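B-agarase (Saccharophagus degradans, PDB 4BQ2) hydrolyses agarose as a family 50 exo-beta-agarase, cleaving its beta-1,4 glycosidic bonds probably from the chain end. Local coordinates at residues A[91-96]-A[162-167]; A[153-158]-A[665-670]; A[143-148]-A[190-195]. All blocks are in the same frame, centred on the assembly; numbering follows the deposited sequence.

Interaction 1 of 3, residues A[91-96]-A[162-167]; sequences TDQNGA and DLSGIA
Q93 runs over G165 and crosses D162 at a slant from the tip of a beta hairpin, the type I turn D92 to G95 that joins strands 84-92 and 97-104 of the carbohydrate-binding-module-like domain. Its CB is 3.5 Å from G165 O, CG slides past the same oxygen, and CD comes to 3.6 Å from G165 CA, a close approach over a residue without a side chain. At the end of the side chain Q93 NE2 donates to D162 OD2 at 3.0 Å, arriving from above the carboxylate plane. N94 ND2 takes the anti lone pair of that same oxygen, also at 3.0 Å, with amide and carboxylate only 9° from coplanar. Two amides therefore grip one oxygen; D162 offers it to the turn because its CG stands opposite its own N (chi1 -180°).

D92 binds the other segment in turn: its OD2 accepts D162 N at 2.7 Å, almost straight at 178°. Its OD1 is pinched between N94 N and A96 N, which reach it from opposite faces, the first completing an Asx turn. D162 OD1 makes a second Asx turn with S164 N. In the backbone, the bonds A167 N to T91 O and Q93 N to G165 O flank the non-hydrogen-bonded antiparallel pair D92 and I166. A water accepts from Q93 NE2 at 3.1 Å and donates to S164 OG at 3.2 Å.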
loop_
_atom_site.group_PDB
_atom_site.type_symbol
_atom_site.label_atom_id
_atom_site.label_comp_id
_atom_site.label_asym_id
_atom_site.label_seq_id
_atom_site.Cartn_x
_atom_site.Cartn_y
_atom_site.Cartn_z
ATOM N N THR A 91 -2.571 -21.618 9.061
ATOM C CA THR A 91 -3.670 -21.449 10.027
ATOM C C THR A 91 -3.582 -22.502 11.142
ATOM O O THR A 91 -3.318 -23.678 10.870
ATOM C CB THR A 91 -5.037 -21.515 9.307
ATOM O OG1 THR A 91 -5.071 -20.506 8.289
ATOM C CG2 THR A 91 -6.199 -21.232 10.265
ATOM N N ASP A 92 -3.713 -22.066 12.391
ATOM C CA ASP A 92 -3.681 -23.001 13.507
ATOM C C ASP A 92 -5.099 -23.393 13.928
ATOM O O ASP A 92 -6.090 -22.877 13.409
ATOM C CB ASP A 92 -2.790 -22.521 14.674
ATOM C CG ASP A 92 -3.369 -21.344 15.454
ATOM O OD1 ASP A 92 -4.611 -21.109 15.482
ATOM O OD2 ASP A 92 -2.559 -20.632 16.074
ATOM N N GLN A 93 -5.185 -24.326 14.861
ATOM C CA GLN A 93 -6.467 -24.900 15.260
ATOM C C GLN A 93 -7.411 -23.925 15.930
ATOM O O GLN A 93 -8.589 -24.237 16.099
ATOM C CB GLN A 93 -6.237 -26.087 16.192
ATOM C CG GLN A 93 -5.637 -25.744 17.533
ATOM C CD GLN A 93 -5.208 -26.997 18.264
ATOM O OE1 GLN A 93 -5.686 -28.092 17.958
ATOM N NE2 GLN A 93 -4.262 -26.860 19.183
ATOM N N ASN A 94 -6.901 -22.761 16.325
ATOM C CA ASN A 94 -7.738 -21.739 16.947
ATOM C C ASN A 94 -8.166 -20.662 15.948
ATOM O O ASN A 94 -8.723 -19.626 16.335
ATOM C CB ASN A 94 -6.986 -21.107 18.096
ATOM C CG ASN A 94 -6.344 -22.138 18.998
ATOM O OD1 ASN A 94 -7.031 -22.957 19.603
ATOM N ND2 ASN A 94 -5.030 -22.097 19.106
ATOM N N GLY A 95 -7.888 -20.918 14.671
ATOM C CA GLY A 95 -8.183 -19.986 13.576
ATOM C C GLY A 95 -7.196 -18.843 13.381
ATOM O O GLY A 95 -7.396 -18.009 12.507
ATOM N N ALA A 96 -6.121 -18.812 14.169
ATOM C CA ALA A 96 -5.076 -17.808 13.997
ATOM C C ALA A 96 -4.297 -18.071 12.707
ATOM O O ALA A 96 -4.107 -19.213 12.355
ATOM C CB ALA A 96 -4.149 -17.784 15.184
ATOM N N ASP A 162 -0.285 -21.319 17.360
ATOM C CA ASP A 162 -0.339 -22.477 18.271
ATOM C C ASP A 162 0.222 -23.692 17.542
ATOM O O ASP A 162 -0.498 -24.407 16.849
ATOM C CB ASP A 162 -1.796 -22.724 18.738
ATOM C CG ASP A 162 -1.940 -23.910 19.699
ATOM O OD1 ASP A 162 -0.933 -24.546 20.102
ATOM O OD2 ASP A 162 -3.097 -24.205 20.036
ATOM N N LEU A 163 1.521 -23.913 17.725
ATOM C CA LEU A 163 2.245 -25.002 17.073
ATOM C C LEU A 163 1.734 -26.398 17.472
ATOM O O LEU A 163 1.942 -27.386 16.746
ATOM C CB LEU A 163 3.754 -24.853 17.322
ATOM C CG LEU A 163 4.356 -23.583 16.679
ATOM C CD1 LEU A 163 5.880 -23.635 16.667
ATOM C CD2 LEU A 163 3.847 -23.379 15.252
ATOM N N SER A 164 1.033 -26.474 18.602
ATOM C CA SER A 164 0.460 -27.759 19.028
ATOM C C SER A 164 -0.687 -28.180 18.119
ATOM O O SER A 164 -1.046 -29.356 18.095
ATOM C CB SER A 164 0.053 -27.741 20.513
ATOM O OG SER A 164 -1.035 -26.852 20.767
ATOM N N GLY A 165 -1.233 -27.239 17.334
ATOM C CA GLY A 165 -2.226 -27.588 16.325
ATOM C C GLY A 165 -2.236 -26.813 15.009
ATOM O O GLY A 165 -3.061 -25.924 14.820
ATOM N N ILE A 166 -1.350 -27.162 14.074
ATOM C CA ILE A 166 -1.362 -26.542 12.741
ATOM C C ILE A 166 -2.397 -27.233 11.846
ATOM O O ILE A 166 -2.275 -28.416 11.545
ATOM C CB ILE A 166 0.067 -26.510 12.094
ATOM C CG1 ILE A 166 1.047 -25.692 12.959
ATOM C CG2 ILE A 166 0.031 -26.037 10.630
ATOM C CD1 ILE A 166 0.571 -24.309 13.368
ATOM N N ALA A 167 -3.398 -26.477 11.405
ATOM C CA ALA A 167 -4.573 -27.052 10.751
ATOM C C ALA A 167 -4.573 -26.927 9.242
ATOM O O ALA A 167 -5.226 -27.707 8.554
ATOM C CB ALA A 167 -5.862 -26.444 11.321
HETATM O O HOH W 1 -3.457 -28.724 21.538
#

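Interaction 2 of 3, residues A[153-158]-A[665-670]; sequences VWMWGV and PGLIHA
M155 lays its thioether along the edge of the H669 ring, SD 4.1 Å from NE2 and 5.0 Å from the ring centroid, a Met-aromatic contact made edge-on. M155 and W156, where the chain turns a corner, form a classic beta bulge opposite T99 of strand 97-104, in the carbohydrate-binding-module-like domain. The loop 665-670, between strand 648-652 and helix 673-688, belongs to the part of the chain expected to form the catalytic barrel, so the contact probably joins two domains.

Bends at chi2 (-66°) and chi3 (-84°) curl the chain and bring M155 CE to 3.8 Å from L667 O. The methyl L667 CD2 sits between two partners: it touches CE more loosely and meets the indole edge of W156 at CZ3, 3.7 Å away and near the ring plane, while M155 CB lies over one face of that indole. V153 and P665 meet tip to tip, both valine methyls against P665 CD, CG2 at 3.9 Å.

No hydrogen bond crosses between the two segments; bonds within the loop and to Q85 brace it, Q85 OE1 accepting H669 N and Q85 NE2 donating to L667 O. P665 CG stands over the centre of the imidazole, 3.3 Å above its plane. In that plane, H669 NE2 donates back to G666 O at 2.7 Å, a bent bond (131°) that helps set the ring's rotation, with its edge to M155 SD.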
loop_
_atom_site.group_PDB
_atom_site.type_symbol
_atom_site.label_atom_id
_atom_site.label_comp_id
_atom_site.label_asym_id
_atom_site.label_seq_id
_atom_site.Cartn_x
_atom_site.Cartn_y
_atom_site.Cartn_z
ATOM N N VAL A 153 8.746 -13.616 2.791
ATOM C CA VAL A 153 8.771 -12.274 3.354
ATOM C C VAL A 153 7.568 -12.078 4.243
ATOM O O VAL A 153 6.461 -12.475 3.876
ATOM C CB VAL A 153 8.717 -11.231 2.225
ATOM C CG1 VAL A 153 8.690 -9.803 2.737
ATOM C CG2 VAL A 153 9.891 -11.442 1.278
ATOM N N TRP A 154 7.739 -11.378 5.360
ATOM C CA TRP A 154 6.611 -11.127 6.240
ATOM C C TRP A 154 5.633 -10.148 5.591
ATOM O O TRP A 154 6.054 -9.110 5.070
ATOM C CB TRP A 154 7.085 -10.536 7.571
ATOM C CG TRP A 154 5.942 -10.306 8.502
ATOM C CD1 TRP A 154 5.413 -9.102 8.876
ATOM C CD2 TRP A 154 5.178 -11.310 9.167
ATOM N NE1 TRP A 154 4.340 -9.295 9.721
ATOM C CE2 TRP A 154 4.182 -10.648 9.918
ATOM C CE3 TRP A 154 5.238 -12.721 9.202
ATOM C CZ2 TRP A 154 3.262 -11.339 10.730
ATOM C CZ3 TRP A 154 4.304 -13.420 10.008
ATOM C CH2 TRP A 154 3.329 -12.721 10.755
ATOM N N MET A 155 4.338 -10.475 5.665
ATOM C CA MET A 155 3.261 -9.632 5.158
ATOM C C MET A 155 2.381 -9.127 6.304
ATOM O O MET A 155 2.321 -7.903 6.587
ATOM C CB MET A 155 2.441 -10.384 4.085
ATOM C CG MET A 155 3.284 -10.844 2.895
ATOM S SD MET A 155 3.955 -9.482 1.906
ATOM C CE MET A 155 2.536 -9.161 0.854
ATOM N N TRP A 156 1.697 -10.045 6.982
ATOM C CA TRP A 156 0.825 -9.659 8.111
ATOM C C TRP A 156 0.345 -10.902 8.830
ATOM O O TRP A 156 0.503 -12.023 8.324
ATOM C CB TRP A 156 -0.419 -8.886 7.611
ATOM C CG TRP A 156 -1.013 -9.484 6.370
ATOM C CD1 TRP A 156 -1.782 -10.609 6.271
ATOM C CD2 TRP A 156 -0.855 -8.990 5.039
ATOM N NE1 TRP A 156 -2.118 -10.847 4.954
ATOM C CE2 TRP A 156 -1.549 -9.869 4.178
ATOM C CE3 TRP A 156 -0.187 -7.881 4.487
ATOM C CZ2 TRP A 156 -1.598 -9.675 2.789
ATOM C CZ3 TRP A 156 -0.218 -7.700 3.094
ATOM C CH2 TRP A 156 -0.930 -8.589 2.268
ATOM N N GLY A 157 -0.283 -10.691 9.993
ATOM C CA GLY A 157 -0.981 -11.760 10.689
ATOM C C GLY A 157 -0.337 -12.063 12.035
ATOM O O GLY A 157 0.354 -11.213 12.636
ATOM N N VAL A 158 -0.531 -13.292 12.498
ATOM C CA VAL A 158 -0.086 -13.669 13.848
ATOM C C VAL A 158 1.343 -14.227 13.811
ATOM O O VAL A 158 1.608 -15.197 13.092
ATOM C CB VAL A 158 -1.060 -14.678 14.516
ATOM C CG1 VAL A 158 -0.503 -15.133 15.860
ATOM C CG2 VAL A 158 -2.434 -14.047 14.711
ATOM N N PRO A 665 10.101 -6.751 -1.008
ATOM C CA PRO A 665 9.756 -6.261 -2.331
ATOM C C PRO A 665 8.598 -5.268 -2.319
ATOM O O PRO A 665 8.563 -4.384 -3.174
ATOM C CB PRO A 665 9.401 -7.517 -3.107
ATOM C CG PRO A 665 9.261 -8.613 -2.120
ATOM C CD PRO A 665 9.747 -8.169 -0.792
ATOM N N GLY A 666 7.734 -5.344 -1.310
ATOM C CA GLY A 666 6.473 -4.602 -1.299
ATOM C C GLY A 666 5.264 -5.546 -1.346
ATOM O O GLY A 666 5.384 -6.721 -1.035
ATOM N N LEU A 667 4.101 -5.050 -1.769
ATOM C CA LEU A 667 2.874 -5.877 -1.798
ATOM C C LEU A 667 2.784 -6.940 -2.914
ATOM O O LEU A 667 2.198 -8.015 -2.755
ATOM C CB LEU A 667 1.618 -4.961 -1.788
ATOM C CG LEU A 667 1.505 -4.220 -0.441
ATOM C CD1 LEU A 667 0.489 -3.086 -0.460
ATOM C CD2 LEU A 667 1.196 -5.197 0.709
ATOM N N ILE A 668 3.360 -6.633 -4.059
ATOM C CA ILE A 668 3.308 -7.514 -5.201
ATOM C C ILE A 668 4.751 -7.714 -5.636
ATOM O O ILE A 668 5.537 -6.765 -5.620
ATOM C CB ILE A 668 2.445 -6.934 -6.354
ATOM C CG1 ILE A 668 0.954 -6.848 -5.934
ATOM C CG2 ILE A 668 2.672 -7.750 -7.639
ATOM C CD1 ILE A 668 0.224 -8.202 -5.733
ATOM N N HIS A 669 5.107 -8.956 -5.953
ATOM C CA HIS A 669 6.527 -9.372 -6.028
ATOM C C HIS A 669 6.914 -9.848 -7.434
ATOM O O HIS A 669 6.168 -10.611 -8.072
ATOM C CB HIS A 669 6.814 -10.523 -5.023
ATOM C CG HIS A 669 6.488 -10.205 -3.587
ATOM N ND1 HIS A 669 6.574 -11.148 -2.585
ATOM C CD2 HIS A 669 6.067 -9.061 -2.990
ATOM C CE1 HIS A 669 6.236 -10.597 -1.427
ATOM N NE2 HIS A 669 5.918 -9.331 -1.649
ATOM N N ALA A 670 8.096 -9.429 -7.879
ATOM C CA ALA A 670 8.692 -9.849 -9.132
ATOM C C ALA A 670 10.008 -10.553 -8.836
ATOM O O ALA A 670 10.555 -10.425 -7.724
ATOM C CB ALA A 670 8.946 -8.639 -10.032
#

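Interaction 3 of 3, residues A[143-148]-A[190-195]; sequences PTWTSD and QPNPPQ
T144, whose methyl packs on Q195, has its OG1 gripped by two groups, H119 ND1 and K115 NZ. With that oxygen between the backbone N and carbonyl carbon (chi1 51°), T144 CG2 is turned to the amide of Q195 and meets NE2 at 3.7 Å. Beside it T144 O receives a CA-H...O contact from Q195 CA, 3.5 Å long, and the backbone of T144 also bonds to D196. W145 carries most of the remaining contact. P193 CG stands almost exactly on the normal of its five-membered ring, 1° off and 3.4 Å from the centroid: a proline-on-tryptophan CH-pi contact. P193 CD extends the cover across the bond shared by the two rings, 3.6 Å from CE2. Loop 143-148 and strand 180-191 both belong to the carbohydrate-binding-module-like beta domain; beyond that strand the chain runs on through P193, P194 and Q195 with polyproline II-like backbone angles, which lays the P193 ring on the indole and turns P194 away from it. Y113 stacks on W145, and the H119 ring meets it nearly at right angles. At the six-membered end, N192 OD1 comes obliquely to 3.4 Å from W145 CH2, its amide plane 34° from the indole. That amide is fastened by S71 OG at OD1 and S69 OG at ND2.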
loop_
_atom_site.group_PDB
_atom_site.type_symbol
_atom_site.label_atom_id
_atom_site.label_comp_id
_atom_site.label_asym_id
_atom_site.label_seq_id
_atom_site.Cartn_x
_atom_site.Cartn_y
_atom_site.Cartn_z
ATOM N N PRO A 143 17.529 -11.685 6.825
ATOM C CA PRO A 143 17.445 -13.019 7.446
ATOM C C PRO A 143 18.251 -13.105 8.748
ATOM O O PRO A 143 19.216 -12.361 8.920
ATOM C CB PRO A 143 18.032 -13.945 6.371
ATOM C CG PRO A 143 18.763 -13.061 5.431
ATOM C CD PRO A 143 18.039 -11.750 5.449
ATOM N N THR A 144 17.859 -13.989 9.662
ATOM C CA THR A 144 18.558 -14.121 10.944
ATOM C C THR A 144 19.700 -15.135 10.918
ATOM O O THR A 144 20.313 -15.407 11.956
ATOM C CB THR A 144 17.591 -14.486 12.076
ATOM O OG1 THR A 144 16.812 -15.612 11.671
ATOM C CG2 THR A 144 16.675 -13.310 12.386
ATOM N N TRP A 145 19.946 -15.727 9.752
ATOM C CA TRP A 145 21.167 -16.480 9.509
ATOM C C TRP A 145 21.504 -16.381 8.030
ATOM O O TRP A 145 20.674 -15.922 7.243
ATOM C CB TRP A 145 21.016 -17.939 9.911
ATOM C CG TRP A 145 19.974 -18.727 9.124
ATOM C CD1 TRP A 145 20.153 -19.377 7.934
ATOM C CD2 TRP A 145 18.612 -18.942 9.496
ATOM N NE1 TRP A 145 18.978 -20.007 7.549
ATOM C CE2 TRP A 145 18.017 -19.742 8.487
ATOM C CE3 TRP A 145 17.837 -18.550 10.588
ATOM C CZ2 TRP A 145 16.687 -20.157 8.549
ATOM C CZ3 TRP A 145 16.514 -18.959 10.647
ATOM C CH2 TRP A 145 15.950 -19.754 9.627
ATOM N N THR A 146 22.693 -16.854 7.660
ATOM C CA THR A 146 23.178 -16.832 6.281
ATOM C C THR A 146 23.073 -18.191 5.615
ATOM O O THR A 146 23.546 -19.206 6.155
ATOM C CB THR A 146 24.650 -16.369 6.230
ATOM O OG1 THR A 146 24.728 -15.064 6.804
ATOM C CG2 THR A 146 25.153 -16.315 4.778
ATOM N N SER A 147 22.428 -18.220 4.452
ATOM C CA SER A 147 22.323 -19.440 3.653
ATOM C C SER A 147 21.940 -19.091 2.213
ATOM O O SER A 147 21.618 -17.944 1.924
ATOM C CB SER A 147 21.287 -20.395 4.262
ATOM O OG SER A 147 19.977 -19.868 4.132
ATOM N N ASP A 148 22.001 -20.081 1.321
ATOM C CA ASP A 148 21.561 -19.917 -0.075
ATOM C C ASP A 148 20.012 -19.860 -0.171
ATOM O O ASP A 148 19.454 -19.463 -1.206
ATOM C CB ASP A 148 22.080 -21.073 -0.927
ATOM C CG ASP A 148 23.526 -20.899 -1.356
ATOM O OD1 ASP A 148 24.185 -19.934 -0.920
ATOM O OD2 ASP A 148 24.003 -21.732 -2.160
ATOM N N GLN A 190 12.617 -27.788 9.405
ATOM C CA GLN A 190 14.027 -27.818 9.817
ATOM C C GLN A 190 14.173 -26.911 11.041
ATOM O O GLN A 190 13.643 -25.801 11.033
ATOM C CB GLN A 190 14.940 -27.319 8.676
ATOM C CG GLN A 190 15.097 -28.324 7.535
ATOM C CD GLN A 190 15.971 -27.853 6.407
ATOM O OE1 GLN A 190 15.892 -28.389 5.301
ATOM N NE2 GLN A 190 16.811 -26.843 6.662
ATOM N N PRO A 191 14.898 -27.367 12.093
ATOM C CA PRO A 191 15.179 -26.441 13.188
ATOM C C PRO A 191 16.009 -25.292 12.631
ATOM O O PRO A 191 16.710 -25.474 11.622
ATOM C CB PRO A 191 15.998 -27.283 14.188
ATOM C CG PRO A 191 16.521 -28.439 13.407
ATOM C CD PRO A 191 15.574 -28.671 12.260
ATOM N N ASN A 192 15.890 -24.120 13.237
ATOM C CA ASN A 192 16.632 -22.979 12.764
ATOM C C ASN A 192 18.111 -23.095 13.115
ATOM O O ASN A 192 18.442 -23.539 14.205
ATOM C CB ASN A 192 16.101 -21.711 13.389
ATOM C CG ASN A 192 14.676 -21.406 12.953
ATOM O OD1 ASN A 192 14.256 -21.776 11.847
ATOM N ND2 ASN A 192 13.932 -20.732 13.820
ATOM N N PRO A 193 18.997 -22.663 12.190
ATOM C CA PRO A 193 20.375 -22.387 12.554
ATOM C C PRO A 193 20.404 -21.421 13.738
ATOM O O PRO A 193 19.363 -20.830 14.083
ATOM C CB PRO A 193 20.937 -21.689 11.312
ATOM C CG PRO A 193 20.112 -22.198 10.177
ATOM C CD PRO A 193 18.741 -22.461 10.750
ATOM N N PRO A 194 21.572 -21.273 14.389
ATOM C CA PRO A 194 21.695 -20.270 15.463
ATOM C C PRO A 194 21.440 -18.855 14.911
ATOM O O PRO A 194 21.870 -18.551 13.798
ATOM C CB PRO A 194 23.163 -20.385 15.896
ATOM C CG PRO A 194 23.594 -21.749 15.476
ATOM C CD PRO A 194 22.759 -22.141 14.279
ATOM N N GLN A 195 20.770 -18.016 15.688
ATOM C CA GLN A 195 20.512 -16.640 15.266
ATOM C C GLN A 195 21.810 -15.827 15.214
ATOM O O GLN A 195 22.560 -15.799 16.181
ATOM C CB GLN A 195 19.528 -15.978 16.201
ATOM C CG GLN A 195 19.155 -14.578 15.756
ATOM C CD GLN A 195 18.118 -13.953 16.647
ATOM O OE1 GLN A 195 18.285 -13.877 17.866
ATOM N NE2 GLN A 195 17.047 -13.489 16.050
#

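Interactions 1 and 3 both lie within the carbohydrate-binding-module-like domain, their centres about 24 Å apart and their nearest atoms about 9 Å. Interaction 2 leaves that domain and reaches a loop more than 500 residues further along the chain, in what is probably the catalytic barrel. It also touches interaction 1 directly, through A96 CB and V158 CG2 at 4.1 Å, although the two centres are about 21 Å apart. The loop 143-148 of interaction 3 leads into strand 150-155 of interaction 2; their centres are about 20 Å apart. Strand 180-191, which runs into interaction 3, also supplies D185 to the calcium site. In interaction 2, the side chain of L667 is about 4 Å from a bound glycerol, probably from the crystallisation liquor.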